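Local atomic coordinates of Baccell_00875 (PDB entry 5NOK), a protein that is of unknown function but may act on carbohydrates, as many proteins of the gut bacterium Bacteroides cellulosilyticus do. Residues 77-82 against 135-140; 126-131 against 232-237; 189-194 against 255-260; 603-608 against 658-663. One frame throughout, in Å; residues are numbered along the deposited sequence.

Contact 1. Residues 77-82 against 135-140; sequences FTVVKG and EPVSLY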
loop_
_atom_site.group_PDB
_atom_site.type_symbol
_atom_site.label_atom_id
_atom_site.label_comp_id
_atom_site.label_asym_id
_atom_site.label_seq_id
_atom_site.Cartn_x
_atom_site.Cartn_y
_atom_site.Cartn_z
ATOM N N PHE A 77 -15.628 6.176 22.147
ATOM C CA PHE A 77 -15.980 7.518 21.746
ATOM C C PHE A 77 -15.540 8.496 22.823
ATOM O O PHE A 77 -15.308 8.105 23.957
ATOM C CB PHE A 77 -17.487 7.648 21.483
ATOM C CG PHE A 77 -18.356 7.212 22.642
ATOM C CD1 PHE A 77 -18.535 8.027 23.743
ATOM C CD2 PHE A 77 -19.010 5.994 22.611
ATOM C CE1 PHE A 77 -19.331 7.630 24.816
ATOM C CE2 PHE A 77 -19.789 5.582 23.673
ATOM C CZ PHE A 77 -19.943 6.401 24.782
ATOM N N THR A 78 -15.452 9.767 22.450
ATOM C CA THR A 78 -15.129 10.842 23.355
ATOM C C THR A 78 -16.364 11.731 23.501
ATOM O O THR A 78 -16.879 12.250 22.533
ATOM C CB THR A 78 -13.910 11.631 22.869
ATOM O OG1 THR A 78 -12.774 10.759 22.892
ATOM C CG2 THR A 78 -13.604 12.806 23.810
ATOM N N VAL A 79 -16.843 11.872 24.723
ATOM C CA VAL A 79 -18.063 12.606 24.999
ATOM C C VAL A 79 -17.679 14.001 25.531
ATOM O O VAL A 79 -16.848 14.122 26.425
ATOM C CB VAL A 79 -19.028 11.767 25.890
ATOM C CG1 VAL A 79 -18.346 11.199 27.099
ATOM C CG2 VAL A 79 -20.248 12.556 26.302
ATOM N N VAL A 80 -18.241 15.037 24.918
ATOM C CA VAL A 80 -17.956 16.424 25.228
ATOM C C VAL A 80 -19.262 17.138 25.564
ATOM O O VAL A 80 -20.222 17.121 24.773
ATOM C CB VAL A 80 -17.257 17.145 24.044
ATOM C CG1 VAL A 80 -17.067 18.632 24.314
ATOM C CG2 VAL A 80 -15.898 16.507 23.753
ATOM N N LYS A 81 -19.290 17.714 26.766
ATOM C CA LYS A 81 -20.388 18.518 27.256
ATOM C C LYS A 81 -19.742 19.732 27.885
ATOM O O LYS A 81 -19.169 19.629 28.960
ATOM C CB LYS A 81 -21.164 17.761 28.340
ATOM C CG LYS A 81 -21.853 16.497 27.882
ATOM C CD LYS A 81 -22.707 15.886 29.002
ATOM C CE LYS A 81 -21.923 14.918 29.879
ATOM N NZ LYS A 81 -22.733 14.535 31.071
ATOM N N GLY A 82 -19.788 20.871 27.205
ATOM C CA GLY A 82 -19.095 22.047 27.692
ATOM C C GLY A 82 -17.608 21.778 27.772
ATOM O O GLY A 82 -17.027 21.233 26.836
ATOM N N GLU A 135 -28.774 16.745 28.946
ATOM C CA GLU A 135 -28.084 17.769 28.138
ATOM C C GLU A 135 -27.645 17.226 26.748
ATOM O O GLU A 135 -27.329 16.041 26.617
ATOM C CB GLU A 135 -26.853 18.309 28.912
ATOM N N PRO A 136 -27.596 18.097 25.721
ATOM C CA PRO A 136 -27.003 17.689 24.448
ATOM C C PRO A 136 -25.531 17.271 24.584
ATOM O O PRO A 136 -24.806 17.720 25.476
ATOM C CB PRO A 136 -27.117 18.945 23.566
ATOM C CG PRO A 136 -28.202 19.758 24.175
ATOM C CD PRO A 136 -28.123 19.475 25.657
ATOM N N VAL A 137 -25.102 16.404 23.691
ATOM C CA VAL A 137 -23.768 15.889 23.783
ATOM C C VAL A 137 -23.120 15.898 22.425
ATOM O O VAL A 137 -23.807 15.705 21.436
ATOM C CB VAL A 137 -23.821 14.485 24.410
ATOM C CG1 VAL A 137 -24.242 13.414 23.417
ATOM C CG2 VAL A 137 -22.495 14.132 24.974
ATOM N N SER A 138 -21.811 16.143 22.385
ATOM C CA SER A 138 -21.014 15.971 21.177
ATOM C C SER A 138 -20.167 14.725 21.351
ATOM O O SER A 138 -19.550 14.548 22.400
ATOM C CB SER A 138 -20.095 17.173 20.927
ATOM O OG SER A 138 -20.802 18.265 20.385
ATOM N N LEU A 139 -20.123 13.874 20.328
ATOM C CA LEU A 139 -19.275 12.679 20.342
ATOM C C LEU A 139 -18.169 12.827 19.284
ATOM O O LEU A 139 -18.471 13.090 18.114
ATOM C CB LEU A 139 -20.099 11.439 20.073
ATOM C CG LEU A 139 -21.246 11.087 21.037
ATOM C CD1 LEU A 139 -21.731 9.678 20.748
ATOM C CD2 LEU A 139 -20.825 11.183 22.491
ATOM N N TYR A 140 -16.899 12.695 19.703
ATOM C CA TYR A 140 -15.749 12.760 18.809
ATOM C C TYR A 140 -15.039 11.424 18.813
ATOM O O TYR A 140 -15.171 10.624 19.749
ATOM C CB TYR A 140 -14.757 13.836 19.243
ATOM C CG TYR A 140 -15.276 15.235 19.165
ATOM C CD1 TYR A 140 -15.996 15.781 20.209
ATOM C CD2 TYR A 140 -15.025 16.035 18.051
ATOM C CE1 TYR A 140 -16.470 17.089 20.159
ATOM C CE2 TYR A 140 -15.493 17.344 17.990
ATOM C CZ TYR A 140 -16.220 17.859 19.050
ATOM O OH TYR A 140 -16.708 19.143 18.993
#
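T78 and V80 pair with Y140 and S138 in an antiparallel two-strand unit of a mixed β-sheet, the short strand axes running at 150°. Backbone hydrogen bonds make up the first kind of interaction. T78 and Y140 form one hydrogen-bonded pair, with Y140 N donating to T78 O at 2.9 Å, and V80 with S138 forms the next; each pair exchanges two bonds. Between them V79 and L139 make a non-hydrogen-bonded pair, where L139 CA approaches T78 O at 3.3 Å in a CA-H...O contact.

The second kind is apolar and lies on both faces. On the buried face of V79 and L139, L139 CD2 sits 3.9 Å from V79 CB and 4.1 Å from F77 CD1, so one methyl serves two neighbours. I110 of strand 110-119 closes over this side by touching F77, V137 and L139. At the margin, K81 NZ forms a salt bridge with D109. Strand 84-90 continues the sheet beyond 77-81, and strand 225-227 does so beyond 137-140.

On the other face Y140 reaches diagonally across to V80 of the neighbouring strand. With its CG anti to the carbonyl carbon (chi1 -65°), the ring brings CD1 to 3.6 Å from V80 CG2.

Contact 2. Residues 126-131 against 232-237; sequences EYSFTN and SYSLEW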
loop_
_atom_site.group_PDB
_atom_site.type_symbol
_atom_site.label_atom_id
_atom_site.label_comp_id
_atom_site.label_asym_id
_atom_site.label_seq_id
_atom_site.Cartn_x
_atom_site.Cartn_y
_atom_site.Cartn_z
ATOM N N GLU A 126 -26.549 -3.818 13.453
ATOM C CA GLU A 126 -27.007 -2.443 13.600
ATOM C C GLU A 126 -26.503 -1.931 14.949
ATOM O O GLU A 126 -26.781 -2.543 15.975
ATOM C CB GLU A 126 -28.534 -2.381 13.484
ATOM C CG GLU A 126 -29.087 -0.964 13.316
ATOM C CD GLU A 126 -30.533 -0.775 13.829
ATOM O OE1 GLU A 126 -31.363 -1.730 13.791
ATOM O OE2 GLU A 126 -30.843 0.359 14.273
ATOM N N TYR A 127 -25.735 -0.843 14.934
ATOM C CA TYR A 127 -25.225 -0.191 16.145
ATOM C C TYR A 127 -26.018 1.097 16.287
ATOM O O TYR A 127 -26.045 1.898 15.355
ATOM C CB TYR A 127 -23.741 0.171 15.993
ATOM C CG TYR A 127 -22.824 -0.993 15.763
ATOM C CD1 TYR A 127 -22.685 -1.548 14.503
ATOM C CD2 TYR A 127 -22.085 -1.536 16.796
ATOM C CE1 TYR A 127 -21.853 -2.641 14.280
ATOM C CE2 TYR A 127 -21.259 -2.633 16.602
ATOM C CZ TYR A 127 -21.142 -3.186 15.346
ATOM O OH TYR A 127 -20.312 -4.264 15.143
ATOM N N SER A 128 -26.654 1.310 17.430
ATOM C CA SER A 128 -27.353 2.574 17.742
ATOM C C SER A 128 -26.658 3.235 18.882
ATOM O O SER A 128 -26.335 2.559 19.848
ATOM C CB SER A 128 -28.789 2.327 18.196
ATOM O OG SER A 128 -29.488 1.726 17.158
ATOM N N PHE A 129 -26.513 4.554 18.806
ATOM C CA PHE A 129 -25.908 5.349 19.866
ATOM C C PHE A 129 -26.945 6.365 20.299
ATOM O O PHE A 129 -27.350 7.185 19.484
ATOM C CB PHE A 129 -24.652 6.075 19.368
ATOM C CG PHE A 129 -23.571 5.148 18.889
ATOM C CD1 PHE A 129 -23.634 4.569 17.610
ATOM C CD2 PHE A 129 -22.523 4.815 19.707
ATOM C CE1 PHE A 129 -22.659 3.678 17.170
ATOM C CE2 PHE A 129 -21.536 3.938 19.265
ATOM C CZ PHE A 129 -21.610 3.368 18.005
ATOM N N THR A 130 -27.341 6.344 21.575
ATOM C CA THR A 130 -28.455 7.161 22.042
ATOM C C THR A 130 -28.037 7.992 23.240
ATOM O O THR A 130 -27.444 7.480 24.176
ATOM C CB THR A 130 -29.693 6.281 22.356
ATOM O OG1 THR A 130 -29.997 5.447 21.224
ATOM C CG2 THR A 130 -30.962 7.153 22.698
ATOM N N ASN A 131 -28.296 9.287 23.183
ATOM C CA ASN A 131 -28.055 10.184 24.327
ATOM C C ASN A 131 -29.211 10.010 25.315
ATOM O O ASN A 131 -30.307 10.483 25.047
ATOM C CB ASN A 131 -27.961 11.648 23.871
ATOM C CG ASN A 131 -27.575 12.606 25.004
ATOM O OD1 ASN A 131 -27.298 12.183 26.124
ATOM N ND2 ASN A 131 -27.554 13.900 24.705
ATOM N N SER A 232 -30.636 9.676 18.561
ATOM C CA SER A 232 -29.901 8.472 18.200
ATOM C C SER A 232 -29.133 8.694 16.897
ATOM O O SER A 232 -29.555 9.480 16.056
ATOM C CB SER A 232 -30.885 7.318 17.969
ATOM O OG SER A 232 -31.114 6.629 19.181
ATOM N N TYR A 233 -28.003 8.004 16.761
ATOM C CA TYR A 233 -27.343 7.792 15.481
ATOM C C TYR A 233 -27.218 6.280 15.264
ATOM O O TYR A 233 -26.834 5.567 16.184
ATOM C CB TYR A 233 -25.961 8.452 15.460
ATOM C CG TYR A 233 -25.243 8.273 14.131
ATOM C CD1 TYR A 233 -25.528 9.089 13.028
ATOM C CD2 TYR A 233 -24.326 7.260 13.971
ATOM C CE1 TYR A 233 -24.893 8.895 11.812
ATOM C CE2 TYR A 233 -23.678 7.066 12.777
ATOM C CZ TYR A 233 -23.949 7.882 11.707
ATOM O OH TYR A 233 -23.269 7.615 10.545
ATOM N N SER A 234 -27.510 5.829 14.043
ATOM C CA SER A 234 -27.467 4.429 13.641
ATOM C C SER A 234 -26.435 4.143 12.564
ATOM O O SER A 234 -26.373 4.836 11.561
ATOM C CB SER A 234 -28.834 4.008 13.080
ATOM O OG SER A 234 -29.492 3.136 13.986
ATOM N N LEU A 235 -25.665 3.083 12.762
ATOM C CA LEU A 235 -24.747 2.554 11.778
ATOM C C LEU A 235 -25.195 1.133 11.469
ATOM O O LEU A 235 -25.468 0.374 12.379
ATOM C CB LEU A 235 -23.322 2.531 12.352
ATOM C CG LEU A 235 -22.260 1.856 11.480
ATOM C CD1 LEU A 235 -22.035 2.677 10.232
ATOM C CD2 LEU A 235 -20.948 1.675 12.225
ATOM N N GLU A 236 -25.224 0.757 10.203
ATOM C CA GLU A 236 -25.593 -0.608 9.833
ATOM C C GLU A 236 -24.634 -1.124 8.789
ATOM O O GLU A 236 -24.341 -0.426 7.806
ATOM C CB GLU A 236 -27.032 -0.670 9.276
ATOM C CG GLU A 236 -27.552 -2.089 9.064
ATOM C CD GLU A 236 -28.862 -2.155 8.273
ATOM O OE1 GLU A 236 -28.920 -1.729 7.071
ATOM O OE2 GLU A 236 -29.846 -2.650 8.869
ATOM N N TRP A 237 -24.150 -2.351 8.963
ATOM C CA TRP A 237 -23.422 -2.997 7.874
ATOM C C TRP A 237 -23.804 -4.418 7.685
ATOM O O TRP A 237 -24.367 -5.031 8.603
ATOM C CB TRP A 237 -21.915 -2.850 8.040
ATOM C CG TRP A 237 -21.309 -3.309 9.321
ATOM C CD1 TRP A 237 -21.498 -4.516 9.958
ATOM C CD2 TRP A 237 -20.327 -2.608 10.079
ATOM N NE1 TRP A 237 -20.696 -4.589 11.075
ATOM C CE2 TRP A 237 -19.975 -3.430 11.179
ATOM C CE3 TRP A 237 -19.701 -1.354 9.941
ATOM C CZ2 TRP A 237 -19.020 -3.040 12.135
ATOM C CZ3 TRP A 237 -18.756 -0.964 10.911
ATOM C CH2 TRP A 237 -18.434 -1.802 11.990
#
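The ring of Y127 turns its edge to the indole of W237 in an offset edge-to-face pair, the planes at 66° and the six-membered ring centroids 5.2 Å apart. Y127 CE1 stands 3.4 Å above the indole plane, toward the rim of that face, while L235 O lies in the plane of the tyrosine at its edge. F129 likewise meets Y233 O with its edge, and its ring also meets that of W90. W237 is placed by a first torsion of 55°, which sets CG between backbone N and carbonyl carbon; NE1 and Y127 OH then share E125 OE1. A leucine in place of W237 would probably leave the edge of Y127 without its aromatic face and E125 with one donor fewer.

On the face of the sheet that carries E126, S128 and T130, T130 OG1 and S232 OG share a hydrogen bond of 2.6 Å, and S234 OG gives E126 OE2 a weak one of 3.1 Å. Backbone bonds in the pairs Y127-L235 and F129-Y233 hold the two strands in antiparallel register. Within the eight-stranded antiparallel sheet, strand 122-131 has strand 110-119 as its other neighbour, and strand 232-242 runs next to strand 187-194.

Contact 3. Residues 189-194 against 255-260; sequences GLVVTD and KGSVLV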
loop_
_atom_site.group_PDB
_atom_site.type_symbol
_atom_site.label_atom_id
_atom_site.label_comp_id
_atom_site.label_asym_id
_atom_site.label_seq_id
_atom_site.Cartn_x
_atom_site.Cartn_y
_atom_site.Cartn_z
ATOM N N GLY A 189 -16.597 -9.687 2.847
ATOM C CA GLY A 189 -16.924 -8.295 2.548
ATOM C C GLY A 189 -17.732 -7.694 3.656
ATOM O O GLY A 189 -18.464 -8.377 4.337
ATOM N N LEU A 190 -17.560 -6.411 3.854
ATOM C CA LEU A 190 -18.343 -5.641 4.777
ATOM C C LEU A 190 -18.829 -4.433 3.986
ATOM O O LEU A 190 -18.012 -3.708 3.430
ATOM C CB LEU A 190 -17.470 -5.220 5.959
ATOM C CG LEU A 190 -18.121 -4.372 7.063
ATOM C CD1 LEU A 190 -17.362 -4.502 8.380
ATOM C CD2 LEU A 190 -18.256 -2.902 6.665
ATOM N N VAL A 191 -20.140 -4.204 3.941
ATOM C CA VAL A 191 -20.687 -3.060 3.208
ATOM C C VAL A 191 -21.580 -2.266 4.146
ATOM O O VAL A 191 -22.458 -2.833 4.793
ATOM C CB VAL A 191 -21.465 -3.544 1.974
ATOM C CG1 VAL A 191 -22.338 -2.467 1.378
ATOM C CG2 VAL A 191 -20.488 -4.045 0.920
ATOM N N VAL A 192 -21.346 -0.957 4.221
ATOM C CA VAL A 192 -22.178 -0.062 5.024
ATOM C C VAL A 192 -23.507 0.162 4.316
ATOM O O VAL A 192 -23.547 0.491 3.145
ATOM C CB VAL A 192 -21.468 1.253 5.317
ATOM C CG1 VAL A 192 -22.400 2.252 5.997
ATOM C CG2 VAL A 192 -20.252 0.982 6.201
ATOM N N THR A 193 -24.596 -0.053 5.039
ATOM C CA THR A 193 -25.936 0.144 4.513
ATOM C C THR A 193 -26.741 1.213 5.257
ATOM O O THR A 193 -27.825 1.552 4.822
ATOM C CB THR A 193 -26.716 -1.191 4.534
ATOM O OG1 THR A 193 -26.682 -1.750 5.862
ATOM C CG2 THR A 193 -26.070 -2.175 3.564
ATOM N N ASP A 194 -26.241 1.720 6.372
ATOM C CA ASP A 194 -26.859 2.850 7.029
ATOM C C ASP A 194 -25.780 3.554 7.832
ATOM O O ASP A 194 -24.805 2.929 8.258
ATOM C CB ASP A 194 -28.049 2.424 7.932
ATOM C CG ASP A 194 -28.960 3.605 8.318
ATOM O OD1 ASP A 194 -28.888 4.672 7.646
ATOM O OD2 ASP A 194 -29.764 3.460 9.282
ATOM N N LYS A 255 -26.782 -4.534 -2.161
ATOM C CA LYS A 255 -27.142 -4.092 -0.828
ATOM C C LYS A 255 -27.423 -2.602 -0.724
ATOM O O LYS A 255 -27.604 -2.097 0.366
ATOM C CB LYS A 255 -26.067 -4.541 0.154
ATOM C CG LYS A 255 -26.046 -6.077 0.254
ATOM C CD LYS A 255 -24.710 -6.595 0.739
ATOM C CE LYS A 255 -24.602 -8.101 0.498
ATOM N NZ LYS A 255 -25.799 -8.833 0.984
ATOM N N GLY A 256 -27.490 -1.894 -1.856
ATOM C CA GLY A 256 -28.003 -0.522 -1.878
ATOM C C GLY A 256 -26.894 0.495 -1.767
ATOM O O GLY A 256 -27.155 1.670 -1.632
ATOM N N SER A 257 -25.646 0.057 -1.838
ATOM C CA SER A 257 -24.544 0.995 -1.782
ATOM C C SER A 257 -24.195 1.446 -3.201
ATOM O O SER A 257 -24.889 1.107 -4.131
ATOM C CB SER A 257 -23.374 0.362 -1.073
ATOM O OG SER A 257 -22.400 1.328 -0.831
ATOM N N VAL A 258 -23.152 2.255 -3.351
ATOM C CA VAL A 258 -22.680 2.739 -4.654
ATOM C C VAL A 258 -21.171 2.522 -4.802
ATOM O O VAL A 258 -20.469 2.325 -3.801
ATOM C CB VAL A 258 -23.008 4.242 -4.882
ATOM C CG1 VAL A 258 -24.464 4.533 -4.584
ATOM C CG2 VAL A 258 -22.127 5.157 -4.057
ATOM N N LEU A 259 -20.701 2.579 -6.049
ATOM C CA LEU A 259 -19.296 2.405 -6.414
ATOM C C LEU A 259 -18.848 3.621 -7.182
ATOM O O LEU A 259 -19.419 3.927 -8.228
ATOM C CB LEU A 259 -19.099 1.188 -7.317
ATOM C CG LEU A 259 -19.012 -0.142 -6.570
ATOM C CD1 LEU A 259 -19.085 -1.314 -7.544
ATOM C CD2 LEU A 259 -17.756 -0.221 -5.698
ATOM N N VAL A 260 -17.839 4.313 -6.657
ATOM C CA VAL A 260 -17.299 5.483 -7.317
ATOM C C VAL A 260 -15.967 5.109 -8.030
ATOM O O VAL A 260 -15.192 4.303 -7.534
ATOM C CB VAL A 260 -17.150 6.633 -6.322
ATOM C CG1 VAL A 260 -16.449 7.806 -6.949
ATOM C CG2 VAL A 260 -18.518 7.045 -5.821
HETATM O O HOH W 1 -21.316 0.793 1.466
#
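V191 and S257 meet where strand 187-194 packs against the chain leaving helix 245-254. V191 CG1 reaches out to S257 CB at 3.9 Å, and L252 of the helix touches both residues. The serine hydroxyl is turned elsewhere: chi1 of -171° carries OG onto a water, to which it donates at 2.6 Å. That water in turn donates to V192 O at 2.8 Å, so a single bridging molecule ties the side chain of the linker to the backbone of the strand, where no direct hydrogen bond is made.

The second pairing sets T193 obliquely against K255. Here the strand carries a classic β-bulge: T193 and D194 both stand opposite E236 of the adjoining strand 232-242 in the antiparallel sheet. T193 OG1, lodged between backbone N and carbonyl carbon at 54°, bonds to E236, which leaves CG2 as the branch turned to the linker. This methyl lies 3.5 Å from K255 O and 4.2 Å from K255 CB. K255 starts toward the strand, with CB 4.4 Å from V191 CG1, but its chain then heads away. Its NZ forms a salt bridge with D122, and the lysine also makes a cation-π contact with F240. K255 itself is the first residue past the helix to depart from helical backbone angles, on the way to strand 259-262 in the next sheet.

Contact 4. Residues 603-608 against 658-663; sequences RELFGD and AYMYPY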
loop_
_atom_site.group_PDB
_atom_site.type_symbol
_atom_site.label_atom_id
_atom_site.label_comp_id
_atom_site.label_asym_id
_atom_site.label_seq_id
_atom_site.Cartn_x
_atom_site.Cartn_y
_atom_site.Cartn_z
ATOM N N ARG A 603 9.397 10.411 11.239
ATOM C CA ARG A 603 8.409 10.218 12.326
ATOM C C ARG A 603 8.379 8.808 12.929
ATOM O O ARG A 603 7.797 8.616 13.995
ATOM C CB ARG A 603 6.996 10.605 11.876
ATOM C CG ARG A 603 6.880 12.037 11.397
ATOM C CD ARG A 603 6.976 13.081 12.495
ATOM N NE ARG A 603 6.816 14.416 11.905
ATOM C CZ ARG A 603 5.657 14.960 11.494
ATOM N NH1 ARG A 603 4.490 14.312 11.607
ATOM N NH2 ARG A 603 5.666 16.182 10.957
ATOM N N GLU A 604 8.990 7.834 12.247
ATOM C CA GLU A 604 9.114 6.452 12.751
ATOM C C GLU A 604 7.749 5.804 13.095
ATOM O O GLU A 604 7.627 5.057 14.056
ATOM C CB GLU A 604 10.107 6.392 13.931
ATOM C CG GLU A 604 11.476 6.978 13.579
ATOM C CD GLU A 604 12.512 6.924 14.704
ATOM O OE1 GLU A 604 12.236 6.406 15.821
ATOM O OE2 GLU A 604 13.641 7.396 14.437
ATOM N N LEU A 605 6.736 6.113 12.287
ATOM C CA LEU A 605 5.380 5.592 12.467
ATOM C C LEU A 605 5.200 4.294 11.685
ATOM O O LEU A 605 5.203 4.296 10.464
ATOM C CB LEU A 605 4.319 6.592 11.964
ATOM C CG LEU A 605 3.524 7.452 12.959
ATOM C CD1 LEU A 605 2.400 8.161 12.204
ATOM C CD2 LEU A 605 2.958 6.626 14.112
ATOM N N PHE A 606 5.048 3.193 12.408
ATOM C CA PHE A 606 4.356 2.027 11.887
ATOM C C PHE A 606 2.972 2.425 11.416
ATOM O O PHE A 606 2.387 3.362 11.947
ATOM C CB PHE A 606 4.240 0.975 12.968
ATOM C CG PHE A 606 5.501 0.182 13.168
ATOM C CD1 PHE A 606 5.998 -0.605 12.143
ATOM C CD2 PHE A 606 6.184 0.224 14.370
ATOM C CE1 PHE A 606 7.153 -1.345 12.306
ATOM C CE2 PHE A 606 7.335 -0.526 14.553
ATOM C CZ PHE A 606 7.821 -1.308 13.517
ATOM N N GLY A 607 2.468 1.743 10.391
ATOM C CA GLY A 607 1.090 1.925 9.948
ATOM C C GLY A 607 1.042 2.060 8.454
ATOM O O GLY A 607 2.087 2.255 7.793
ATOM N N ASP A 608 -0.187 1.998 7.939
ATOM C CA ASP A 608 -0.461 1.912 6.523
ATOM C C ASP A 608 0.183 3.060 5.780
ATOM O O ASP A 608 -0.090 4.216 6.041
ATOM C CB ASP A 608 -1.979 1.927 6.232
ATOM C CG ASP A 608 -2.745 0.742 6.839
ATOM O OD1 ASP A 608 -2.163 -0.237 7.317
ATOM O OD2 ASP A 608 -3.990 0.785 6.840
ATOM N N ALA A 658 7.130 8.132 2.374
ATOM C CA ALA A 658 5.864 7.456 2.663
ATOM C C ALA A 658 4.721 8.425 2.975
ATOM O O ALA A 658 4.933 9.392 3.697
ATOM C CB ALA A 658 6.055 6.538 3.862
ATOM N N TYR A 659 3.510 8.138 2.478
ATOM C CA TYR A 659 2.301 8.791 2.998
ATOM C C TYR A 659 1.693 7.919 4.118
ATOM O O TYR A 659 1.347 6.785 3.868
ATOM C CB TYR A 659 1.273 9.032 1.896
ATOM C CG TYR A 659 0.084 9.806 2.393
ATOM C CD1 TYR A 659 0.174 11.165 2.651
ATOM C CD2 TYR A 659 -1.122 9.175 2.679
ATOM C CE1 TYR A 659 -0.899 11.882 3.148
ATOM C CE2 TYR A 659 -2.206 9.895 3.168
ATOM C CZ TYR A 659 -2.085 11.243 3.394
ATOM O OH TYR A 659 -3.153 11.929 3.874
HETATM N N MSE A 660 1.531 8.460 5.324
HETATM C CA MSE A 660 0.898 7.719 6.427
HETATM C C MSE A 660 -0.592 7.915 6.290
HETATM O O MSE A 660 -1.080 9.018 6.484
HETATM C CB MSE A 660 1.372 8.217 7.785
HETATM C CG MSE A 660 2.891 8.280 7.908
HETATM SE SE MSE A 660 3.761 6.564 7.518
HETATM C CE MSE A 660 2.671 5.349 8.608
ATOM N N TYR A 661 -1.314 6.849 5.934
ATOM C CA TYR A 661 -2.689 6.961 5.472
ATOM C C TYR A 661 -3.772 7.085 6.532
ATOM O O TYR A 661 -4.641 7.930 6.364
ATOM C CB TYR A 661 -3.067 5.782 4.560
ATOM C CG TYR A 661 -4.362 5.991 3.817
ATOM C CD1 TYR A 661 -4.419 6.829 2.730
ATOM C CD2 TYR A 661 -5.531 5.360 4.210
ATOM C CE1 TYR A 661 -5.596 7.029 2.031
ATOM C CE2 TYR A 661 -6.727 5.566 3.529
ATOM C CZ TYR A 661 -6.744 6.384 2.421
ATOM O OH TYR A 661 -7.922 6.610 1.734
ATOM N N PRO A 662 -3.776 6.230 7.579
ATOM C CA PRO A 662 -4.931 6.256 8.470
ATOM C C PRO A 662 -5.121 7.587 9.219
ATOM O O PRO A 662 -4.195 8.397 9.292
ATOM C CB PRO A 662 -4.653 5.112 9.449
ATOM C CG PRO A 662 -3.614 4.279 8.794
ATOM C CD PRO A 662 -2.778 5.266 8.057
ATOM N N TYR A 663 -6.332 7.799 9.731
ATOM C CA TYR A 663 -6.663 8.980 10.550
ATOM C C TYR A 663 -5.696 9.076 11.709
ATOM O O TYR A 663 -5.096 10.100 11.907
ATOM C CB TYR A 663 -8.090 8.873 11.089
ATOM C CG TYR A 663 -8.563 9.982 12.019
ATOM C CD1 TYR A 663 -8.523 11.343 11.639
ATOM C CD2 TYR A 663 -9.139 9.668 13.237
ATOM C CE1 TYR A 663 -9.004 12.349 12.490
ATOM C CE2 TYR A 663 -9.626 10.650 14.092
ATOM C CZ TYR A 663 -9.566 11.990 13.727
ATOM O OH TYR A 663 -10.041 12.920 14.629
#
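L605 and M660 meet where the loop 603-608 bends round the end of one long side chain. M660, present as selenomethionine, can be followed outward from CB. CB and CG act as a stalk and approach no atom of 603-608 closely. The chain then folds back, with chi2 of -55° and chi3 of -48°, and brings SE to 4.0 Å from L605 O; I665 and F672 also touch this side chain. At the tip, CE lies 3.3 Å from L605 O and equally near G607 O, with L605 CB at 3.9 Å, so the methyl lies between the carbonyl oxygens of L605 and G607. Bonded to selenium, it probably interacts with them through weak C-H...O contacts. G607 contributes by having no side chain: a CB there would point toward this methyl and, at these backbone angles, run into the carbonyl O of F606.

Next along, Y661 N bonds to D608 O at 2.9 Å, almost perfectly straight at 179°. P662 lays its ring across the D608 side chain at about a right angle, CG 3.8 Å from D608 CB and CD 3.5 Å from D608 O. D608 OD2 is engaged farther on, in a salt bridge with R215 and a hydrogen bond with Y200, which also touches P662. An alanine at P662 would lack CG and CD and is likely to open a gap beside D608 CB and leave its carboxylate group less firmly backed.

The arrangement is that of an irregular loop, between helices 596-600 and 615-628, docked on M660 of the outer strand 659-660 of a four-stranded antiparallel sheet and on Y661 and P662 just after it.

Contacts 1, 2 and 3 lie side by side in the N-terminal β-region, with centres 16 Å apart from contact 1 to contact 2 and 17 Å from contact 2 to contact 3. Contact 1 belongs to a mixed sheet and meets contact 2 where N131 packs on P136 and V137. Contacts 2 and 3 share the eight-stranded antiparallel sheet, E236 bonding to T193 and D194. Segments 77-82, 126-131, 135-140 and 232-237 alternate along the chain, as do 126-131, 189-194, 232-237 and 255-260, which interlaces distant parts of the sequence. Contact 4, 27 to 30 Å from the other centres, lies where the C-terminal part of the chain meets the sheet of contact 1, strand 664-665 pairing there with strand 199-203.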